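PDB 5CS2: histidine triad protein from Plasmodium falciparum 3D7, which probably hydrolyses diadenosine triphosphate to AMP and ADP, as an FHIT-like member of the histidine triad family, and binds the natural product cyclomarin A. Local coordinates for residues R33-N47 against I181-I195. Numbering follows the deposited sequence.
Sequences REVFITTKYSYGFVN and IEQMEEEANLIKSYI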
ATOM      1  N   ARG A  33      24.841   4.357  -3.107  1.00 20.89           N
ATOM      2  CA  ARG A  33      24.945   3.548  -4.323  1.00 21.43           C
ATOM      3  C   ARG A  33      23.762   2.592  -4.499  1.00 23.82           C
ATOM      4  O   ARG A  33      23.547   2.079  -5.595  1.00 23.81           O
ATOM      5  CB  ARG A  33      26.269   2.742  -4.363  1.00 23.04           C
ATOM      6  CG  ARG A  33      27.490   3.613  -4.656  1.00 30.90           C
ATOM      7  CD  ARG A  33      28.783   2.819  -4.511  1.00 36.65           C
ATOM      8  NE  ARG A  33      29.031   2.518  -3.101  1.00 41.67           N
ATOM      9  CZ  ARG A  33      30.023   1.766  -2.641  1.00 52.57           C
ATOM     10  NH1 ARG A  33      30.892   1.209  -3.480  1.00 35.41           N
ATOM     11  NH2 ARG A  33      30.151   1.557  -1.339  1.00 32.52           N
ATOM     12  N   GLU A  34      23.030   2.306  -3.400  1.00 21.06           N
ATOM     13  CA  GLU A  34      21.909   1.355  -3.463  1.00 20.91           C
ATOM     14  C   GLU A  34      20.550   2.028  -3.655  1.00 22.44           C
ATOM     15  O   GLU A  34      19.548   1.331  -3.824  1.00 24.07           O
ATOM     16  CB  GLU A  34      21.885   0.518  -2.165  1.00 22.12           C
ATOM     17  CG  GLU A  34      23.203  -0.185  -1.877  1.00 35.93           C
ATOM     18  CD  GLU A  34      23.315  -0.806  -0.493  1.00 70.63           C
ATOM     19  OE1 GLU A  34      22.451  -0.528   0.373  1.00 67.16           O
ATOM     20  OE2 GLU A  34      24.287  -1.560  -0.265  1.00 71.08           O
ATOM     21  N   VAL A  35      20.523   3.339  -3.633  1.00 17.04           N
ATOM     22  CA  VAL A  35      19.322   4.170  -3.715  1.00 17.53           C
ATOM     23  C   VAL A  35      19.082   4.538  -5.181  1.00 19.46           C
ATOM     24  O   VAL A  35      19.974   5.064  -5.825  1.00 20.44           O
ATOM     25  CB  VAL A  35      19.436   5.430  -2.826  1.00 21.02           C
ATOM     26  CG1 VAL A  35      18.227   6.349  -2.989  1.00 20.46           C
ATOM     27  CG2 VAL A  35      19.641   5.043  -1.352  1.00 20.46           C
ATOM     28  N   PHE A  36      17.893   4.290  -5.677  1.00 17.24           N
ATOM     29  CA  PHE A  36      17.591   4.627  -7.086  1.00 17.29           C
ATOM     30  C   PHE A  36      16.690   5.863  -7.228  1.00 21.92           C
ATOM     31  O   PHE A  36      16.548   6.383  -8.336  1.00 20.66           O
ATOM     32  CB  PHE A  36      17.032   3.413  -7.817  1.00 18.28           C
ATOM     33  CG  PHE A  36      15.904   2.719  -7.085  1.00 18.12           C
ATOM     34  CD1 PHE A  36      14.619   3.265  -7.069  1.00 21.01           C
ATOM     35  CD2 PHE A  36      16.122   1.512  -6.427  1.00 19.17           C
ATOM     36  CE1 PHE A  36      13.577   2.631  -6.367  1.00 20.98           C
ATOM     37  CE2 PHE A  36      15.069   0.853  -5.774  1.00 21.65           C
ATOM     38  CZ  PHE A  36      13.812   1.426  -5.729  1.00 20.88           C
ATOM     39  N   ILE A  37      16.019   6.323  -6.133  1.00 17.60           N
ATOM     40  CA  ILE A  37      15.178   7.502  -6.226  1.00 18.14           C
ATOM     41  C   ILE A  37      15.016   8.117  -4.840  1.00 21.88           C
ATOM     42  O   ILE A  37      14.891   7.381  -3.867  1.00 20.16           O
ATOM     43  CB  ILE A  37      13.768   7.181  -6.858  1.00 20.34           C
ATOM     44  CG1 ILE A  37      12.976   8.471  -7.178  1.00 21.23           C
ATOM     45  CG2 ILE A  37      12.939   6.217  -5.963  1.00 21.23           C
ATOM     46  CD1 ILE A  37      11.793   8.266  -8.240  1.00 20.38           C
ATOM     47  N   THR A  38      14.953   9.438  -4.791  1.00 19.05           N
ATOM     48  CA  THR A  38      14.684  10.239  -3.614  1.00 19.22           C
ATOM     49  C   THR A  38      13.589  11.221  -3.986  1.00 24.65           C
ATOM     50  O   THR A  38      13.637  11.824  -5.062  1.00 25.02           O
ATOM     51  CB  THR A  38      15.973  10.955  -3.117  1.00 22.99           C
ATOM     52  OG1 THR A  38      16.993   9.970  -2.968  1.00 24.98           O
ATOM     53  CG2 THR A  38      15.768  11.675  -1.791  1.00 24.94           C
ATOM     54  N   THR A  39      12.582  11.365  -3.093  1.00 19.60           N
ATOM     55  CA  THR A  39      11.432  12.252  -3.270  1.00 20.30           C
ATOM     56  C   THR A  39      11.409  13.235  -2.104  1.00 24.65           C
ATOM     57  O   THR A  39      12.324  13.220  -1.273  1.00 25.10           O
ATOM     58  CB  THR A  39      10.118  11.432  -3.420  1.00 22.53           C
ATOM     59  OG1 THR A  39       9.808  10.891  -2.134  1.00 22.78           O
ATOM     60  CG2 THR A  39      10.235  10.304  -4.447  1.00 25.70           C
ATOM     61  N   LYS A  40      10.371  14.071  -2.030  1.00 23.71           N
ATOM     62  CA  LYS A  40      10.223  15.059  -0.970  1.00 24.70           C
ATOM     63  C   LYS A  40      10.224  14.398   0.418  1.00 28.75           C
ATOM     64  O   LYS A  40      10.812  14.953   1.339  1.00 30.32           O
ATOM     65  CB  LYS A  40       8.935  15.875  -1.181  1.00 27.15           C
ATOM     66  CG  LYS A  40       8.773  17.045  -0.209  1.00 41.88           C
ATOM     67  CD  LYS A  40       7.583  17.924  -0.571  1.00 54.50           C
ATOM     68  CE  LYS A  40       7.451  19.103   0.362  1.00 70.05           C
ATOM     69  NZ  LYS A  40       6.395  20.049  -0.092  1.00 82.17           N
ATOM     70  N   TYR A  41       9.589  13.211   0.555  1.00 22.77           N
ATOM     71  CA  TYR A  41       9.465  12.506   1.846  1.00 21.59           C
ATOM     72  C   TYR A  41       9.950  11.065   1.867  1.00 22.87           C
ATOM     73  O   TYR A  41       9.980  10.459   2.939  1.00 25.56           O
ATOM     74  CB  TYR A  41       7.998  12.535   2.299  1.00 22.83           C
ATOM     75  CG  TYR A  41       7.420  13.915   2.486  1.00 25.79           C
ATOM     76  CD1 TYR A  41       7.687  14.657   3.634  1.00 29.14           C
ATOM     77  CD2 TYR A  41       6.579  14.474   1.531  1.00 26.20           C
ATOM     78  CE1 TYR A  41       7.151  15.933   3.811  1.00 32.66           C
ATOM     79  CE2 TYR A  41       6.003  15.728   1.719  1.00 26.60           C
ATOM     80  CZ  TYR A  41       6.326  16.473   2.839  1.00 39.85           C
ATOM     81  OH  TYR A  41       5.776  17.723   2.996  1.00 43.71           O
ATOM     82  N   SER A  42      10.317  10.484   0.729  1.00 17.54           N
ATOM     83  CA  SER A  42      10.643   9.054   0.704  1.00 15.65           C
ATOM     84  C   SER A  42      11.867   8.762  -0.141  1.00 18.12           C
ATOM     85  O   SER A  42      12.403   9.665  -0.783  1.00 19.83           O
ATOM     86  CB  SER A  42       9.473   8.294   0.067  1.00 18.64           C
ATOM     87  OG  SER A  42       8.227   8.647   0.623  1.00 26.50           O
ATOM     88  N   TYR A  43      12.278   7.511  -0.158  1.00 16.84           N
ATOM     89  CA  TYR A  43      13.327   7.031  -1.033  1.00 15.51           C
ATOM     90  C   TYR A  43      13.142   5.559  -1.336  1.00 19.07           C
ATOM     91  O   TYR A  43      12.450   4.854  -0.614  1.00 19.94           O
ATOM     92  CB  TYR A  43      14.737   7.391  -0.548  1.00 15.00           C
ATOM     93  CG  TYR A  43      15.227   6.637   0.659  1.00 16.62           C
ATOM     94  CD1 TYR A  43      14.931   7.078   1.944  1.00 18.28           C
ATOM     95  CD2 TYR A  43      16.033   5.513   0.522  1.00 17.14           C
ATOM     96  CE1 TYR A  43      15.442   6.418   3.067  1.00 17.21           C
ATOM     97  CE2 TYR A  43      16.531   4.836   1.635  1.00 17.34           C
ATOM     98  CZ  TYR A  43      16.256   5.312   2.902  1.00 18.15           C
ATOM     99  OH  TYR A  43      16.747   4.631   4.003  1.00 21.18           O
ATOM    100  N   GLY A  44      13.697   5.130  -2.445  1.00 16.96           N
ATOM    101  CA  GLY A  44      13.623   3.757  -2.905  1.00 15.89           C
ATOM    102  C   GLY A  44      15.014   3.196  -2.997  1.00 19.38           C
ATOM    103  O   GLY A  44      15.926   3.867  -3.491  1.00 17.71           O
ATOM    104  N   PHE A  45      15.190   1.989  -2.502  1.00 17.38           N
ATOM    105  CA  PHE A  45      16.482   1.331  -2.535  1.00 17.93           C
ATOM    106  C   PHE A  45      16.377  -0.159  -2.798  1.00 22.21           C
ATOM    107  O   PHE A  45      15.332  -0.781  -2.536  1.00 20.68           O
ATOM    108  CB  PHE A  45      17.290   1.658  -1.267  1.00 19.23           C
ATOM    109  CG  PHE A  45      16.678   1.151   0.025  1.00 20.81           C
ATOM    110  CD1 PHE A  45      15.606   1.816   0.614  1.00 22.68           C
ATOM    111  CD2 PHE A  45      17.177   0.023   0.647  1.00 22.96           C
ATOM    112  CE1 PHE A  45      15.035   1.347   1.809  1.00 23.61           C
ATOM    113  CE2 PHE A  45      16.634  -0.417   1.868  1.00 25.40           C
ATOM    114  CZ  PHE A  45      15.578   0.254   2.435  1.00 22.54           C
ATOM    115  N   VAL A  46      17.422  -0.728  -3.421  0.50 20.95           N
ATOM    116  CA  VAL A  46      17.455  -2.160  -3.732  0.50 20.66           C
ATOM    117  C   VAL A  46      17.634  -2.963  -2.447  0.50 26.81           C
ATOM    118  O   VAL A  46      18.311  -2.516  -1.525  0.50 26.99           O
ATOM    119  CB  VAL A  46      18.478  -2.566  -4.826  0.50 24.32           C
ATOM    120  CG1 VAL A  46      18.045  -2.066  -6.201  0.50 23.98           C
ATOM    121  CG2 VAL A  46      19.887  -2.082  -4.482  0.50 24.26           C
ATOM    122  N   ASN A  47      16.985  -4.124  -2.373  1.00 25.85           N
ATOM    123  CA  ASN A  47      17.046  -5.014  -1.209  1.00 25.28           C
ATOM    124  C   ASN A  47      18.309  -5.886  -1.222  1.00 29.60           C
ATOM    125  O   ASN A  47      18.581  -6.516  -2.236  1.00 29.34           O
ATOM    126  CB  ASN A  47      15.796  -5.888  -1.172  1.00 26.89           C
ATOM    127  CG  ASN A  47      15.519  -6.558   0.153  1.00 34.26           C
ATOM    128  OD1 ASN A  47      16.403  -6.752   0.990  1.00 34.76           O
ATOM    129  ND2 ASN A  47      14.274  -6.952   0.355  1.00 27.24           N
ATOM    130  N   ILE A 181      27.623  -5.196  -2.644  1.00 40.27           N
ATOM    131  CA  ILE A 181      27.485  -3.786  -3.017  1.00 40.11           C
ATOM    132  C   ILE A 181      27.585  -3.634  -4.553  1.00 43.42           C
ATOM    133  O   ILE A 181      26.843  -2.840  -5.124  1.00 41.89           O
ATOM    134  CB  ILE A 181      28.441  -2.832  -2.214  1.00 43.11           C
ATOM    135  CG1 ILE A 181      28.147  -1.338  -2.485  1.00 44.05           C
ATOM    136  CG2 ILE A 181      29.924  -3.137  -2.454  1.00 43.40           C
ATOM    137  CD1 ILE A 181      26.994  -0.720  -1.736  1.00 49.27           C
ATOM    138  N   GLU A 182      28.439  -4.447  -5.213  1.00 40.82           N
ATOM    139  CA  GLU A 182      28.623  -4.427  -6.666  1.00 40.49           C
ATOM    140  C   GLU A 182      27.318  -4.731  -7.391  1.00 41.73           C
ATOM    141  O   GLU A 182      26.928  -3.958  -8.259  1.00 40.80           O
ATOM    142  CB  GLU A 182      29.732  -5.405  -7.113  1.00 42.35           C
ATOM    143  CG  GLU A 182      31.113  -5.075  -6.565  1.00 55.72           C
ATOM    144  CD  GLU A 182      31.563  -5.996  -5.448  1.00 84.01           C
ATOM    145  OE1 GLU A 182      32.187  -7.039  -5.753  1.00 83.06           O
ATOM    146  OE2 GLU A 182      31.280  -5.683  -4.269  1.00 79.67           O
ATOM    147  N   GLN A 183      26.647  -5.843  -7.035  1.00 37.37           N
ATOM    148  CA  GLN A 183      25.376  -6.262  -7.646  1.00 36.72           C
ATOM    149  C   GLN A 183      24.275  -5.249  -7.363  1.00 37.62           C
ATOM    150  O   GLN A 183      23.485  -4.932  -8.255  1.00 36.50           O
ATOM    151  CB  GLN A 183      24.943  -7.656  -7.157  1.00 37.96           C
ATOM    152  CG  GLN A 183      25.820  -8.797  -7.671  1.00 52.90           C
ATOM    153  CD  GLN A 183      25.486 -10.132  -7.051  1.00 70.17           C
ATOM    154  OE1 GLN A 183      25.317 -10.267  -5.831  1.00 65.79           O
ATOM    155  NE2 GLN A 183      25.428 -11.164  -7.878  1.00 59.31           N
ATOM    156  N   MET A 184      24.234  -4.735  -6.119  1.00 32.38           N
ATOM    157  CA  MET A 184      23.251  -3.750  -5.687  1.00 31.04           C
ATOM    158  C   MET A 184      23.414  -2.420  -6.397  1.00 33.27           C
ATOM    159  O   MET A 184      22.415  -1.846  -6.821  1.00 31.99           O
ATOM    160  CB  MET A 184      23.284  -3.588  -4.170  1.00 33.60           C
ATOM    161  CG  MET A 184      22.718  -4.781  -3.437  1.00 37.75           C
ATOM    162  SD  MET A 184      22.405  -4.394  -1.706  1.00 43.27           S
ATOM    163  CE  MET A 184      24.060  -4.614  -1.043  1.00 39.97           C
ATOM    164  N   GLU A 185      24.672  -1.932  -6.535  1.00 29.31           N
ATOM    165  CA  GLU A 185      24.974  -0.705  -7.259  1.00 28.97           C
ATOM    166  C   GLU A 185      24.547  -0.883  -8.718  1.00 31.10           C
ATOM    167  O   GLU A 185      23.941   0.030  -9.284  1.00 30.79           O
ATOM    168  CB  GLU A 185      26.471  -0.357  -7.164  1.00 30.15           C
ATOM    169  CG  GLU A 185      26.873   0.930  -7.875  1.00 40.64           C
ATOM    170  CD  GLU A 185      28.344   1.290  -7.770  1.00 60.77           C
ATOM    171  OE1 GLU A 185      29.179   0.378  -7.563  1.00 47.72           O
ATOM    172  OE2 GLU A 185      28.664   2.492  -7.905  1.00 56.47           O
ATOM    173  N   GLU A 186      24.844  -2.048  -9.308  1.00 28.23           N
ATOM    174  CA  GLU A 186      24.488  -2.346 -10.700  1.00 28.51           C
ATOM    175  C   GLU A 186      22.964  -2.295 -10.878  1.00 31.85           C
ATOM    176  O   GLU A 186      22.478  -1.638 -11.807  1.00 31.12           O
ATOM    177  CB  GLU A 186      25.059  -3.711 -11.131  1.00 30.31           C
ATOM    178  CG  GLU A 186      24.658  -4.168 -12.526  1.00 41.57           C
ATOM    179  CD  GLU A 186      25.272  -5.470 -13.014  1.00 76.01           C
ATOM    180  OE1 GLU A 186      25.607  -6.335 -12.170  1.00 73.08           O
ATOM    181  OE2 GLU A 186      25.390  -5.638 -14.250  1.00 76.94           O
ATOM    182  N   GLU A 187      22.216  -2.937  -9.957  1.00 28.44           N
ATOM    183  CA  GLU A 187      20.751  -2.936 -10.008  1.00 27.24           C
ATOM    184  C   GLU A 187      20.194  -1.539  -9.796  1.00 26.31           C
ATOM    185  O   GLU A 187      19.322  -1.120 -10.562  1.00 26.74           O
ATOM    186  CB  GLU A 187      20.130  -3.933  -9.019  1.00 28.82           C
ATOM    187  CG  GLU A 187      18.640  -4.099  -9.294  1.00 39.29           C
ATOM    188  CD  GLU A 187      17.896  -5.202  -8.569  1.00 63.48           C
ATOM    189  OE1 GLU A 187      18.382  -6.357  -8.591  1.00 56.87           O
ATOM    190  OE2 GLU A 187      16.770  -4.936  -8.088  1.00 53.52           O
ATOM    191  N   ALA A 188      20.690  -0.800  -8.785  1.00 22.31           N
ATOM    192  CA  ALA A 188      20.195   0.555  -8.566  1.00 21.43           C
ATOM    193  C   ALA A 188      20.498   1.441  -9.770  1.00 24.85           C
ATOM    194  O   ALA A 188      19.707   2.302 -10.086  1.00 25.12           O
ATOM    195  CB  ALA A 188      20.797   1.165  -7.313  1.00 22.51           C
ATOM    196  N   ASN A 189      21.665   1.245 -10.414  1.00 24.19           N
ATOM    197  CA  ASN A 189      22.061   2.059 -11.563  1.00 24.48           C
ATOM    198  C   ASN A 189      21.143   1.836 -12.756  1.00 28.02           C
ATOM    199  O   ASN A 189      20.750   2.797 -13.399  1.00 29.56           O
ATOM    200  CB  ASN A 189      23.536   1.824 -11.913  1.00 27.35           C
ATOM    201  CG  ASN A 189      24.112   2.903 -12.789  1.00 60.13           C
ATOM    202  OD1 ASN A 189      24.344   2.703 -13.982  1.00 63.46           O
ATOM    203  ND2 ASN A 189      24.320   4.082 -12.226  1.00 50.02           N
ATOM    204  N   LEU A 190      20.757   0.591 -12.996  1.00 25.42           N
ATOM    205  CA  LEU A 190      19.839   0.229 -14.074  1.00 27.03           C
ATOM    206  C   LEU A 190      18.482   0.940 -13.864  1.00 28.57           C
ATOM    207  O   LEU A 190      17.933   1.534 -14.803  1.00 26.20           O
ATOM    208  CB  LEU A 190      19.664  -1.293 -14.102  1.00 28.32           C
ATOM    209  CG  LEU A 190      18.635  -1.844 -15.094  1.00 36.07           C
ATOM    210  CD1 LEU A 190      19.274  -2.104 -16.472  1.00 37.21           C
ATOM    211  CD2 LEU A 190      17.997  -3.130 -14.554  1.00 38.38           C
ATOM    212  N   ILE A 191      17.989   0.948 -12.604  1.00 23.90           N
ATOM    213  CA  ILE A 191      16.713   1.599 -12.291  1.00 22.16           C
ATOM    214  C   ILE A 191      16.787   3.077 -12.440  1.00 22.86           C
ATOM    215  O   ILE A 191      15.971   3.654 -13.139  1.00 23.89           O
ATOM    216  CB  ILE A 191      16.193   1.173 -10.897  1.00 24.89           C
ATOM    217  CG1 ILE A 191      15.993  -0.356 -10.849  1.00 26.06           C
ATOM    218  CG2 ILE A 191      14.928   1.954 -10.551  1.00 25.12           C
ATOM    219  CD1 ILE A 191      15.794  -0.933  -9.458  1.00 27.99           C
ATOM    220  N   LYS A 192      17.811   3.713 -11.829  1.00 20.59           N
ATOM    221  CA  LYS A 192      18.040   5.145 -11.897  1.00 21.29           C
ATOM    222  C   LYS A 192      18.200   5.595 -13.359  1.00 23.84           C
ATOM    223  O   LYS A 192      17.619   6.605 -13.744  1.00 24.32           O
ATOM    224  CB  LYS A 192      19.366   5.454 -11.172  1.00 23.95           C
ATOM    225  CG  LYS A 192      19.310   6.413 -10.032  1.00 34.28           C
ATOM    226  CD  LYS A 192      20.727   6.736  -9.520  1.00 26.56           C
ATOM    227  CE  LYS A 192      21.680   5.538  -9.498  1.00 31.48           C
ATOM    228  NZ  LYS A 192      23.060   5.910  -9.048  1.00 33.35           N
ATOM    229  N   SER A 193      18.975   4.838 -14.166  1.00 23.73           N
ATOM    230  CA  SER A 193      19.233   5.163 -15.580  1.00 24.27           C
ATOM    231  C   SER A 193      17.955   5.191 -16.395  1.00 26.73           C
ATOM    232  O   SER A 193      17.753   6.124 -17.176  1.00 27.37           O
ATOM    233  CB  SER A 193      20.225   4.191 -16.203  1.00 28.72           C
ATOM    234  OG  SER A 193      21.477   4.299 -15.549  1.00 36.81           O
ATOM    235  N   TYR A 194      17.068   4.214 -16.144  1.00 22.67           N
ATOM    236  CA  TYR A 194      15.774   4.119 -16.809  1.00 22.06           C
ATOM    237  C   TYR A 194      14.866   5.273 -16.439  1.00 24.84           C
ATOM    238  O   TYR A 194      14.279   5.873 -17.322  1.00 24.73           O
ATOM    239  CB  TYR A 194      15.130   2.765 -16.559  1.00 22.73           C
ATOM    240  CG  TYR A 194      13.879   2.555 -17.378  1.00 24.62           C
ATOM    241  CD1 TYR A 194      13.955   2.146 -18.708  1.00 26.62           C
ATOM    242  CD2 TYR A 194      12.618   2.810 -16.840  1.00 23.84           C
ATOM    243  CE1 TYR A 194      12.804   2.002 -19.488  1.00 28.13           C
ATOM    244  CE2 TYR A 194      11.459   2.655 -17.604  1.00 23.73           C
ATOM    245  CZ  TYR A 194      11.559   2.259 -18.929  1.00 32.29           C
ATOM    246  OH  TYR A 194      10.416   2.102 -19.666  1.00 33.57           O
ATOM    247  N   ILE A 195      14.760   5.623 -15.125  1.00 21.44           N
ATOM    248  CA  ILE A 195      13.961   6.752 -14.702  1.00 21.31           C
ATOM    249  C   ILE A 195      14.441   8.012 -15.430  1.00 26.41           C
ATOM    250  O   ILE A 195      13.633   8.727 -16.014  1.00 24.64           O
ATOM    251  CB  ILE A 195      13.949   6.896 -13.138  1.00 24.01           C
ATOM    252  CG1 ILE A 195      13.312   5.658 -12.487  1.00 25.44           C
ATOM    253  CG2 ILE A 195      13.256   8.180 -12.714  1.00 24.43           C
ATOM    254  CD1 ILE A 195      13.543   5.493 -10.891  1.00 23.08           C
TER
HETATM  255  O   HOH W   1      24.118   2.963  -8.036  1.00 39.84           O
HETATM  256  O   HOH W   2      31.288   1.520  -6.326  1.00 42.47           O
HETATM  257  O   HOH W   3      22.440   5.925  -6.359  1.00 30.62           O
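Phe36, Val46, Met184, Ala188 and Ile191 form the apolar centre where helix 181-195 packs across a hairpin, its axis 39° from strand 35-38: a worked example of a helix set on the first two strands of a sheet, 35-38 being outermost within the chain. Ile191 meets the Phe36 ring obliquely, its CG2 3.7 Å from Phe36 CG, while Gly44 O sits over one ring face; beyond, the ring touches Ile56 and Met85. In the conformer given, both branches of Val46 rest on the helix: CG2 packs 3.7 Å from Met184 CB, and CG1 reaches Ala188, Ile191 and the chain of Glu187. The small Ala188 lets the backbone come close, its CB 3.4 Å from Arg33 O. At the far end, Ile37 CD1 meets Ile195 CD1.

Around Arg33 and Glu34 the contact becomes mixed. A chi1 of -172° turns Ile181 CG1 away from the backbone N and over the centre of the guanidinium face, 3.6 Å from Arg33 CZ. The extended Glu34 brings OE2 to 3.2 Å from both Met184 CE and Ile181 CD1, a carboxylate oxygen against two methyls. Water 2 bridges Arg33 NH1 and Glu185 OE1; the direct salt bridge of Arg33 is with Asp31.

Water also bridges the segments elsewhere: water 1 donates to Arg33 O and Glu185 O, and water 3 donates to Val35 O and accepts from Lys192 NZ. A CA-H...O contact from Glu185 to Arg33 O is nearly straight, at 170°.

Apolar packing, extended by the aliphatic parts of charged side chains, together with water bridges thus sets the fit of helix on hairpin.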